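Local coordinates for protein Non-reducing end beta-L-arabinofuranosidase (Bacteroides thetaiotaomicron, PDB 5MQO) that acts as a family GH127 glycoside hydrolase, probably an aceric acidase that takes part in breaking down complex plant pectin in the gut, at residues R259-E262 and L263-N266; V248-M251 and Y252-T255; A308-Y311 and A312-E316. All blocks are in the same frame, centred on the assembly; numbering follows the deposited sequence.

Contact 1 of 3, residues R259-E262 and L263-N266; sequences RYLE and LSKN
Leu263 N donates to Arg259 O at 3.0 Å, the first of four successive i to i+4 bonds in one continuous helix. Leu263 CB rests beside the carbonyl oxygens of Arg259 and Tyr260. Its branched end packs on Val248 of helix 243-255.

Ser264 N bonds to Tyr260 O. The Ser264 side chain also turns back to the preceding turn. With chi1 at 78°, Ser264 OG sits between its own backbone N and carbonyl carbon and donates to Leu261 O at 3.0 Å. Lys265 N bonds to this same oxygen, so Leu261 O has two donors. The hydroxyl of this buried serine is thereby satisfied within the helix. Leu261 CD1 lies 3.9 Å from Ser264 OG.

The helix, 258-270, belongs to the GH127 catalytic domain. Its packing on helices 243-255 and 297-314 is consistent with the (alpha/alpha)6 barrel of this clan.

Lys265 bends at chi2 and chi3. Lys265 CD passes Leu261 CG at 4.2 Å, and NZ then reaches back one turn to Glu262. The salt bridge, Lys265 NZ to Glu262 OE2, is 2.9 Å long. NZ comes in on the syn side of OE2, 24° out of the carboxylate plane. OE1 of Glu262 stays 3.9 Å from Lys265 NZ, so one oxygen takes the bond. A methionine here would probably leave the Glu262 carboxylate without its charged mate and freer to turn.

Asn266 N closes the series on Glu262 O, with an N-H...O angle of 163°. The Asn266 amide folds back over that same carbonyl, but ND2 is too poorly angled to bond.

Contact 2 of 3, residues V248-M251 and Y252-T255; sequences VVEM and YRAT
Glu250 and Arg253 meet because their chains leave the helix on different torsions. Glu250 CG is anti to the backbone N (chi1 -156°), and the chain then bends at chi2. Arg253 CG stands beside its own backbone N, and the chain runs extended from CG to NE. This carries the guanidinium back along the helix to the Glu250 carboxylate.

The result is an i to i+3 salt bridge within a helix of the GH127 catalytic domain, which packs on helices 212-230, 258-270 and 297-314. It runs from Arg253 NH1 to Glu250 OE2 at 3.0 Å. OE2 lies at the edge of the guanidinium, in its plane, and is met on its syn side. The two flat groups are nevertheless turned 69° apart, so they share a single bond and not a paired one. Arg253 CD also comes within 3.4 Å of Glu250 OE2.

Val249 covers one face of the same guanidinium. Its CG1 stands 3.5 Å above the Arg253 plane, offset toward the rim. Nearer the backbone, Arg253 CB and CG lie against Val249 O, which bonds to Arg253 N at 2.9 Å in a nearly straight line (170°). Tyr252 N and Ala254 N continue the i to i+4 series to Val248 O and Glu250 O.

At the last turn of helix 243-255, Thr255 OG1 donates to Met251 O at 2.7 Å. Thr255 N makes a weak bond to the same oxygen. Thr255 OG1 is also bonded to Asn257 N just beyond the helix end.

Two arginines, Arg206 and Arg253, meet buried Glu250. Three carboxylates, of Glu250, Asp309 and Glu313, meet Arg253. This probably keeps the groups ionised, and bonds at NE, NH1 and NH2 fix the guanidinium's rotation.

Contact 3 of 3, residues A308-Y311 and A312-E316; sequences ADVY and AETGE
Tyr311 O accepts from Gly315 N at 3.0 Å, close to the end of helix 297-314. One turn earlier, Ala312 N bonds to Ala308 O. Between them, Val310 O is held by two backbone donors. Thr314 N approaches Val310 O at 2.9 Å, nearly along the C=O axis, while Glu313 N comes from above the carbonyl plane. Thr314 OG1 adds a weak, longer bond to Val310 O, and accepts a weak one from Glu316 N.

The helix stops here. Gly315 has positive phi (61°), the left-handed region that ends many helices, and the chain turns off into Glu316. The helix is part of the GH127 catalytic domain and packs on helices 243-255, 258-270, 317-333 and 382-399.

Packing contacts follow the turn. Val310 CG1 meets Thr314 CG2 at 3.7 Å. The Tyr311 ring, with CG anti to the backbone N (chi1 175°), lies along the outgoing chain. Glu316 O is at the ring edge, near its plane, 3.3 Å from Tyr311 CD1. Tyr311 CE1 is 3.5 Å from Gly315 C. Glu313 CG lies 3.5 Å from Asp309 O.

The charged ends meet partners on neighbouring parts of the fold. Asp309 OD1 and Glu313 OE2, like charges 5.8 Å apart, share Arg253. Glu313 OE2 is also hydrogen-bonded to Ser31 OG. Arg394 takes the other oxygen of Asp309, and Glu316 pairs with Arg288.

The three contacts sit on three helices of the catalytic domain that pack together. The centres of contact 1 and contact 2 are about 10 Å apart. Those of contact 1 and contact 3 are about 11 Å apart, and those of contact 2 and contact 3 about 13 Å. Ser264 of contact 1 touches both others: Ser264 OG is 3.6 Å from Val249 CG2 and 3.4 Å from Val310 CG2. Contacts 2 and 3 are joined by charge. Arg253 NH2 to Asp309 OD1 and Arg253 NE to Glu313 OE2 are both 2.7 Å. Contact 1 meets its neighbours by packing. All three are helix packing within the catalytic domain, with centres 21 to 26 Å from the chain centre.

Contact 1 of 3, residues R259-E262 and L263-N266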
ATOM      1  N   ARG A 259       3.134   4.579  29.407  1.00 69.77           N
ATOM      2  CA  ARG A 259       4.249   3.641  29.293  1.00 71.41           C
ATOM      3  C   ARG A 259       4.467   3.192  27.825  1.00 67.29           C
ATOM      4  O   ARG A 259       5.600   2.946  27.404  1.00 63.31           O
ATOM      5  CB  ARG A 259       4.000   2.458  30.243  1.00 74.78           C
ATOM      6  CG  ARG A 259       5.131   1.462  30.348  1.00 81.02           C
ATOM      7  CD  ARG A 259       5.193   0.874  31.751  1.00 86.42           C
ATOM      8  NE  ARG A 259       6.195  -0.199  31.844  1.00 89.54           N
ATOM      9  CZ  ARG A 259       5.940  -1.510  31.859  1.00 90.86           C
ATOM     10  NH1 ARG A 259       4.687  -1.991  31.786  1.00 90.89           N
ATOM     11  NH2 ARG A 259       6.962  -2.364  31.943  1.00 89.72           N
ATOM     12  N   TYR A 260       3.384   3.135  27.050  1.00 63.28           N
ATOM     13  CA  TYR A 260       3.447   2.644  25.678  1.00 63.86           C
ATOM     14  C   TYR A 260       4.024   3.678  24.711  1.00 66.33           C
ATOM     15  O   TYR A 260       4.815   3.338  23.808  1.00 68.33           O
ATOM     16  CB  TYR A 260       2.063   2.166  25.223  1.00 61.95           C
ATOM     17  CG  TYR A 260       1.469   1.049  26.080  1.00 60.90           C
ATOM     18  CD1 TYR A 260       2.274   0.234  26.895  1.00 58.63           C
ATOM     19  CD2 TYR A 260       0.105   0.785  26.051  1.00 59.35           C
ATOM     20  CE1 TYR A 260       1.734  -0.772  27.665  1.00 57.69           C
ATOM     21  CE2 TYR A 260      -0.438  -0.242  26.811  1.00 59.60           C
ATOM     22  CZ  TYR A 260       0.386  -1.021  27.620  1.00 58.15           C
ATOM     23  OH  TYR A 260      -0.136  -2.051  28.381  1.00 55.61           O
ATOM     24  N   LEU A 261       3.617   4.928  24.891  1.00 65.72           N
ATOM     25  CA  LEU A 261       4.223   6.038  24.189  1.00 64.31           C
ATOM     26  C   LEU A 261       5.695   6.172  24.576  1.00 65.37           C
ATOM     27  O   LEU A 261       6.523   6.402  23.704  1.00 64.99           O
ATOM     28  CB  LEU A 261       3.470   7.323  24.515  1.00 65.28           C
ATOM     29  CG  LEU A 261       3.958   8.629  23.888  1.00 66.75           C
ATOM     30  CD1 LEU A 261       3.979   8.521  22.370  1.00 67.88           C
ATOM     31  CD2 LEU A 261       3.084   9.790  24.340  1.00 65.72           C
ATOM     32  N   GLU A 262       6.032   6.036  25.862  1.00 68.06           N
ATOM     33  CA  GLU A 262       7.451   6.135  26.273  1.00 71.88           C
ATOM     34  C   GLU A 262       8.305   5.043  25.643  1.00 67.86           C
ATOM     35  O   GLU A 262       9.453   5.301  25.278  1.00 66.54           O
ATOM     36  CB  GLU A 262       7.652   6.109  27.801  1.00 77.27           C
ATOM     37  CG  GLU A 262       7.401   7.438  28.518  1.00 85.16           C
ATOM     38  CD  GLU A 262       8.113   8.646  27.893  1.00 89.36           C
ATOM     39  OE1 GLU A 262       9.368   8.598  27.730  1.00 90.73           O
ATOM     40  OE2 GLU A 262       7.396   9.633  27.560  1.00 87.08           O
ATOM     41  N   LEU A 263       7.740   3.841  25.518  1.00 64.02           N
ATOM     42  CA  LEU A 263       8.450   2.724  24.913  1.00 63.39           C
ATOM     43  C   LEU A 263       8.745   3.075  23.454  1.00 63.15           C
ATOM     44  O   LEU A 263       9.863   2.867  22.995  1.00 63.62           O
ATOM     45  CB  LEU A 263       7.654   1.402  25.029  1.00 62.66           C
ATOM     46  CG  LEU A 263       8.027   0.244  24.076  1.00 61.70           C
ATOM     47  CD1 LEU A 263       9.485  -0.110  24.257  1.00 62.66           C
ATOM     48  CD2 LEU A 263       7.168  -0.997  24.272  1.00 60.75           C
ATOM     49  N   SER A 264       7.750   3.624  22.757  1.00 60.83           N
ATOM     50  CA  SER A 264       7.852   3.889  21.329  1.00 59.90           C
ATOM     51  C   SER A 264       8.811   5.028  21.048  1.00 58.58           C
ATOM     52  O   SER A 264       9.443   5.030  20.001  1.00 59.17           O
ATOM     53  CB  SER A 264       6.460   4.142  20.697  1.00 59.90           C
ATOM     54  OG  SER A 264       5.971   5.449  20.956  1.00 61.59           O
ATOM     55  N   LYS A 265       8.928   5.986  21.970  1.00 59.37           N
ATOM     56  CA  LYS A 265       9.981   7.010  21.880  1.00 61.01           C
ATOM     57  C   LYS A 265      11.373   6.422  22.067  1.00 61.81           C
ATOM     58  O   LYS A 265      12.285   6.763  21.324  1.00 60.60           O
ATOM     59  CB  LYS A 265       9.776   8.113  22.901  1.00 62.40           C
ATOM     60  CG  LYS A 265       8.723   9.114  22.494  1.00 66.14           C
ATOM     61  CD  LYS A 265       7.966   9.710  23.679  1.00 68.75           C
ATOM     62  CE  LYS A 265       8.793  10.739  24.439  1.00 71.07           C
ATOM     63  NZ  LYS A 265       7.914  11.449  25.416  1.00 73.43           N
ATOM     64  N   ASN A 266      11.534   5.557  23.067  1.00 63.03           N
ATOM     65  CA  ASN A 266      12.829   4.902  23.309  1.00 66.06           C
ATOM     66  C   ASN A 266      13.302   4.050  22.134  1.00 64.86           C
ATOM     67  O   ASN A 266      14.472   4.104  21.755  1.00 66.32           O
ATOM     68  CB  ASN A 266      12.815   4.067  24.603  1.00 69.27           C
ATOM     69  CG  ASN A 266      12.745   4.934  25.848  1.00 73.25           C
ATOM     70  OD1 ASN A 266      13.381   5.992  25.924  1.00 77.25           O
ATOM     71  ND2 ASN A 266      11.951   4.509  26.823  1.00 74.77           N
TER

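Contact 2 of 3, residues V248-M251 and Y252-T255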
ATOM      1  N   VAL A 248       2.648  -0.646  19.013  1.00 66.52           N
ATOM      2  CA  VAL A 248       2.838  -0.055  20.343  1.00 65.09           C
ATOM      3  C   VAL A 248       2.216   1.349  20.426  1.00 62.24           C
ATOM      4  O   VAL A 248       1.584   1.685  21.430  1.00 63.83           O
ATOM      5  CB  VAL A 248       4.336  -0.120  20.806  1.00 68.47           C
ATOM      6  CG1 VAL A 248       5.220   0.828  20.033  1.00 72.46           C
ATOM      7  CG2 VAL A 248       4.488   0.219  22.278  1.00 70.77           C
ATOM      8  N   VAL A 249       2.352   2.154  19.373  1.00 60.46           N
ATOM      9  CA  VAL A 249       1.668   3.462  19.317  1.00 57.94           C
ATOM     10  C   VAL A 249       0.152   3.255  19.169  1.00 57.25           C
ATOM     11  O   VAL A 249      -0.667   4.012  19.726  1.00 54.68           O
ATOM     12  CB  VAL A 249       2.184   4.350  18.167  1.00 57.14           C
ATOM     13  CG1 VAL A 249       1.377   5.644  18.057  1.00 57.81           C
ATOM     14  CG2 VAL A 249       3.646   4.701  18.376  1.00 57.28           C
ATOM     15  N   GLU A 250      -0.238   2.231  18.430  1.00 55.13           N
ATOM     16  CA  GLU A 250      -1.654   1.962  18.326  1.00 56.92           C
ATOM     17  C   GLU A 250      -2.224   1.473  19.679  1.00 57.07           C
ATOM     18  O   GLU A 250      -3.376   1.724  19.991  1.00 54.48           O
ATOM     19  CB  GLU A 250      -1.945   0.999  17.181  1.00 56.11           C
ATOM     20  CG  GLU A 250      -3.351   1.108  16.627  1.00 57.48           C
ATOM     21  CD  GLU A 250      -3.717   2.502  16.136  1.00 60.07           C
ATOM     22  OE1 GLU A 250      -4.902   2.900  16.322  1.00 59.74           O
ATOM     23  OE2 GLU A 250      -2.837   3.186  15.545  1.00 62.97           O
ATOM     24  N   MET A 251      -1.409   0.816  20.489  1.00 58.86           N
ATOM     25  CA  MET A 251      -1.855   0.427  21.819  1.00 59.68           C
ATOM     26  C   MET A 251      -1.960   1.584  22.767  1.00 58.39           C
ATOM     27  O   MET A 251      -2.876   1.598  23.596  1.00 57.68           O
ATOM     28  CB  MET A 251      -0.965  -0.632  22.424  1.00 62.94           C
ATOM     29  CG  MET A 251      -1.487  -2.017  22.123  1.00 66.10           C
ATOM     30  SD  MET A 251      -2.889  -2.388  23.184  1.00 70.60           S
ATOM     31  CE  MET A 251      -3.213  -4.004  22.523  1.00 71.10           C
ATOM     32  N   TYR A 252      -1.046   2.548  22.660  1.00 56.99           N
ATOM     33  CA  TYR A 252      -1.180   3.793  23.445  1.00 58.02           C
ATOM     34  C   TYR A 252      -2.459   4.514  23.057  1.00 56.28           C
ATOM     35  O   TYR A 252      -3.261   4.854  23.905  1.00 57.21           O
ATOM     36  CB  TYR A 252       0.013   4.713  23.243  1.00 58.56           C
ATOM     37  CG  TYR A 252      -0.197   6.141  23.683  1.00 58.92           C
ATOM     38  CD1 TYR A 252      -0.257   6.492  25.038  1.00 59.85           C
ATOM     39  CD2 TYR A 252      -0.295   7.157  22.738  1.00 60.40           C
ATOM     40  CE1 TYR A 252      -0.428   7.822  25.432  1.00 60.40           C
ATOM     41  CE2 TYR A 252      -0.466   8.485  23.113  1.00 62.18           C
ATOM     42  CZ  TYR A 252      -0.537   8.822  24.458  1.00 61.92           C
ATOM     43  OH  TYR A 252      -0.696  10.159  24.769  1.00 62.41           O
ATOM     44  N   ARG A 253      -2.648   4.698  21.758  1.00 55.00           N
ATOM     45  CA  ARG A 253      -3.922   5.161  21.218  1.00 54.13           C
ATOM     46  C   ARG A 253      -5.140   4.452  21.765  1.00 54.11           C
ATOM     47  O   ARG A 253      -6.124   5.111  22.062  1.00 55.59           O
ATOM     48  CB  ARG A 253      -3.943   5.060  19.689  1.00 53.88           C
ATOM     49  CG  ARG A 253      -3.141   6.188  19.045  1.00 53.16           C
ATOM     50  CD  ARG A 253      -2.809   5.909  17.614  1.00 50.83           C
ATOM     51  NE  ARG A 253      -1.893   6.911  17.112  1.00 50.11           N
ATOM     52  CZ  ARG A 253      -1.316   6.839  15.913  1.00 49.85           C
ATOM     53  NH1 ARG A 253      -1.594   5.824  15.098  1.00 50.45           N
ATOM     54  NH2 ARG A 253      -0.474   7.792  15.515  1.00 48.14           N
ATOM     55  N   ALA A 254      -5.073   3.134  21.894  1.00 53.82           N
ATOM     56  CA  ALA A 254      -6.202   2.353  22.385  1.00 54.81           C
ATOM     57  C   ALA A 254      -6.387   2.304  23.908  1.00 57.31           C
ATOM     58  O   ALA A 254      -7.479   1.975  24.359  1.00 57.96           O
ATOM     59  CB  ALA A 254      -6.135   0.948  21.844  1.00 53.76           C
ATOM     60  N   THR A 255      -5.352   2.599  24.693  1.00 57.84           N
ATOM     61  CA  THR A 255      -5.432   2.461  26.158  1.00 58.70           C
ATOM     62  C   THR A 255      -5.171   3.724  26.962  1.00 61.53           C
ATOM     63  O   THR A 255      -5.567   3.781  28.112  1.00 64.50           O
ATOM     64  CB  THR A 255      -4.407   1.438  26.668  1.00 59.67           C
ATOM     65  OG1 THR A 255      -3.082   1.843  26.278  1.00 58.58           O
ATOM     66  CG2 THR A 255      -4.717   0.035  26.141  1.00 59.55           C
TER

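Contact 3 of 3, residues A308-Y311 and A312-E316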
ATOM      1  N   ALA A 308       6.309   8.331  12.094  1.00 47.56           N
ATOM      2  CA  ALA A 308       5.228   9.256  11.826  1.00 46.96           C
ATOM      3  C   ALA A 308       4.163   9.117  12.870  1.00 48.06           C
ATOM      4  O   ALA A 308       3.611  10.105  13.339  1.00 46.91           O
ATOM      5  CB  ALA A 308       4.643   9.013  10.465  1.00 46.68           C
ATOM      6  N   ASP A 309       3.899   7.874  13.247  1.00 50.85           N
ATOM      7  CA  ASP A 309       3.009   7.580  14.371  1.00 50.81           C
ATOM      8  C   ASP A 309       3.485   8.178  15.708  1.00 51.68           C
ATOM      9  O   ASP A 309       2.680   8.738  16.456  1.00 53.12           O
ATOM     10  CB  ASP A 309       2.762   6.066  14.479  1.00 50.14           C
ATOM     11  CG  ASP A 309       1.539   5.624  13.712  1.00 50.02           C
ATOM     12  OD1 ASP A 309       0.653   6.475  13.477  1.00 47.57           O
ATOM     13  OD2 ASP A 309       1.449   4.425  13.371  1.00 51.61           O
ATOM     14  N   VAL A 310       4.781   8.111  15.999  1.00 53.36           N
ATOM     15  CA  VAL A 310       5.310   8.793  17.194  1.00 53.06           C
ATOM     16  C   VAL A 310       5.178  10.292  17.038  1.00 54.35           C
ATOM     17  O   VAL A 310       4.730  10.960  17.982  1.00 55.22           O
ATOM     18  CB  VAL A 310       6.757   8.398  17.532  1.00 52.77           C
ATOM     19  CG1 VAL A 310       7.351   9.311  18.624  1.00 51.84           C
ATOM     20  CG2 VAL A 310       6.780   6.927  17.956  1.00 52.95           C
ATOM     21  N   TYR A 311       5.497  10.814  15.846  1.00 54.92           N
ATOM     22  CA  TYR A 311       5.344  12.253  15.599  1.00 54.52           C
ATOM     23  C   TYR A 311       3.907  12.720  15.854  1.00 53.65           C
ATOM     24  O   TYR A 311       3.700  13.773  16.444  1.00 53.95           O
ATOM     25  CB  TYR A 311       5.804  12.671  14.199  1.00 55.48           C
ATOM     26  CG  TYR A 311       5.493  14.115  13.988  1.00 57.44           C
ATOM     27  CD1 TYR A 311       6.322  15.111  14.513  1.00 59.37           C
ATOM     28  CD2 TYR A 311       4.297  14.500  13.369  1.00 58.43           C
ATOM     29  CE1 TYR A 311       5.994  16.460  14.371  1.00 61.30           C
ATOM     30  CE2 TYR A 311       3.963  15.832  13.221  1.00 59.65           C
ATOM     31  CZ  TYR A 311       4.804  16.799  13.713  1.00 62.22           C
ATOM     32  OH  TYR A 311       4.406  18.082  13.535  1.00 66.11           O
ATOM     33  N   ALA A 312       2.924  11.926  15.430  1.00 53.55           N
ATOM     34  CA  ALA A 312       1.511  12.261  15.649  1.00 54.73           C
ATOM     35  C   ALA A 312       1.188  12.580  17.106  1.00 54.84           C
ATOM     36  O   ALA A 312       0.305  13.385  17.374  1.00 52.09           O
ATOM     37  CB  ALA A 312       0.617  11.124  15.187  1.00 53.90           C
ATOM     38  N   GLU A 313       1.903  11.908  18.011  1.00 54.79           N
ATOM     39  CA  GLU A 313       1.704  12.029  19.442  1.00 55.09           C
ATOM     40  C   GLU A 313       2.622  13.052  20.078  1.00 54.20           C
ATOM     41  O   GLU A 313       2.166  13.767  20.951  1.00 55.50           O
ATOM     42  CB  GLU A 313       1.889  10.654  20.141  1.00 55.69           C
ATOM     43  CG  GLU A 313       1.135   9.488  19.491  1.00 54.84           C
ATOM     44  CD  GLU A 313      -0.367   9.732  19.328  1.00 56.74           C
ATOM     45  OE1 GLU A 313      -0.970  10.473  20.171  1.00 57.76           O
ATOM     46  OE2 GLU A 313      -0.960   9.162  18.364  1.00 55.86           O
ATOM     47  N   THR A 314       3.895  13.123  19.668  1.00 53.34           N
ATOM     48  CA  THR A 314       4.913  13.996  20.349  1.00 53.58           C
ATOM     49  C   THR A 314       5.145  15.417  19.782  1.00 54.16           C
ATOM     50  O   THR A 314       5.682  16.288  20.482  1.00 52.79           O
ATOM     51  CB  THR A 314       6.315  13.310  20.426  1.00 53.67           C
ATOM     52  OG1 THR A 314       6.928  13.251  19.123  1.00 51.80           O
ATOM     53  CG2 THR A 314       6.217  11.898  21.040  1.00 52.88           C
ATOM     54  N   GLY A 315       4.805  15.623  18.505  1.00 56.20           N
ATOM     55  CA  GLY A 315       5.012  16.897  17.817  1.00 55.92           C
ATOM     56  C   GLY A 315       6.446  17.352  17.716  1.00 57.27           C
ATOM     57  O   GLY A 315       6.687  18.530  17.517  1.00 61.72           O
ATOM     58  N   GLU A 316       7.404  16.424  17.823  1.00 58.23           N
ATOM     59  CA  GLU A 316       8.837  16.750  17.756  1.00 56.82           C
ATOM     60  C   GLU A 316       9.199  17.098  16.330  1.00 56.94           C
ATOM     61  O   GLU A 316       9.298  16.237  15.488  1.00 56.31           O
ATOM     62  CB  GLU A 316       9.697  15.576  18.246  1.00 55.73           C
ATOM     63  CG  GLU A 316      11.178  15.933  18.513  1.00 56.63           C
ATOM     64  CD  GLU A 316      12.067  14.701  18.671  1.00 55.47           C
ATOM     65  OE1 GLU A 316      11.467  13.594  18.714  1.00 54.56           O
ATOM     66  OE2 GLU A 316      13.326  14.827  18.743  1.00 52.92           O
TER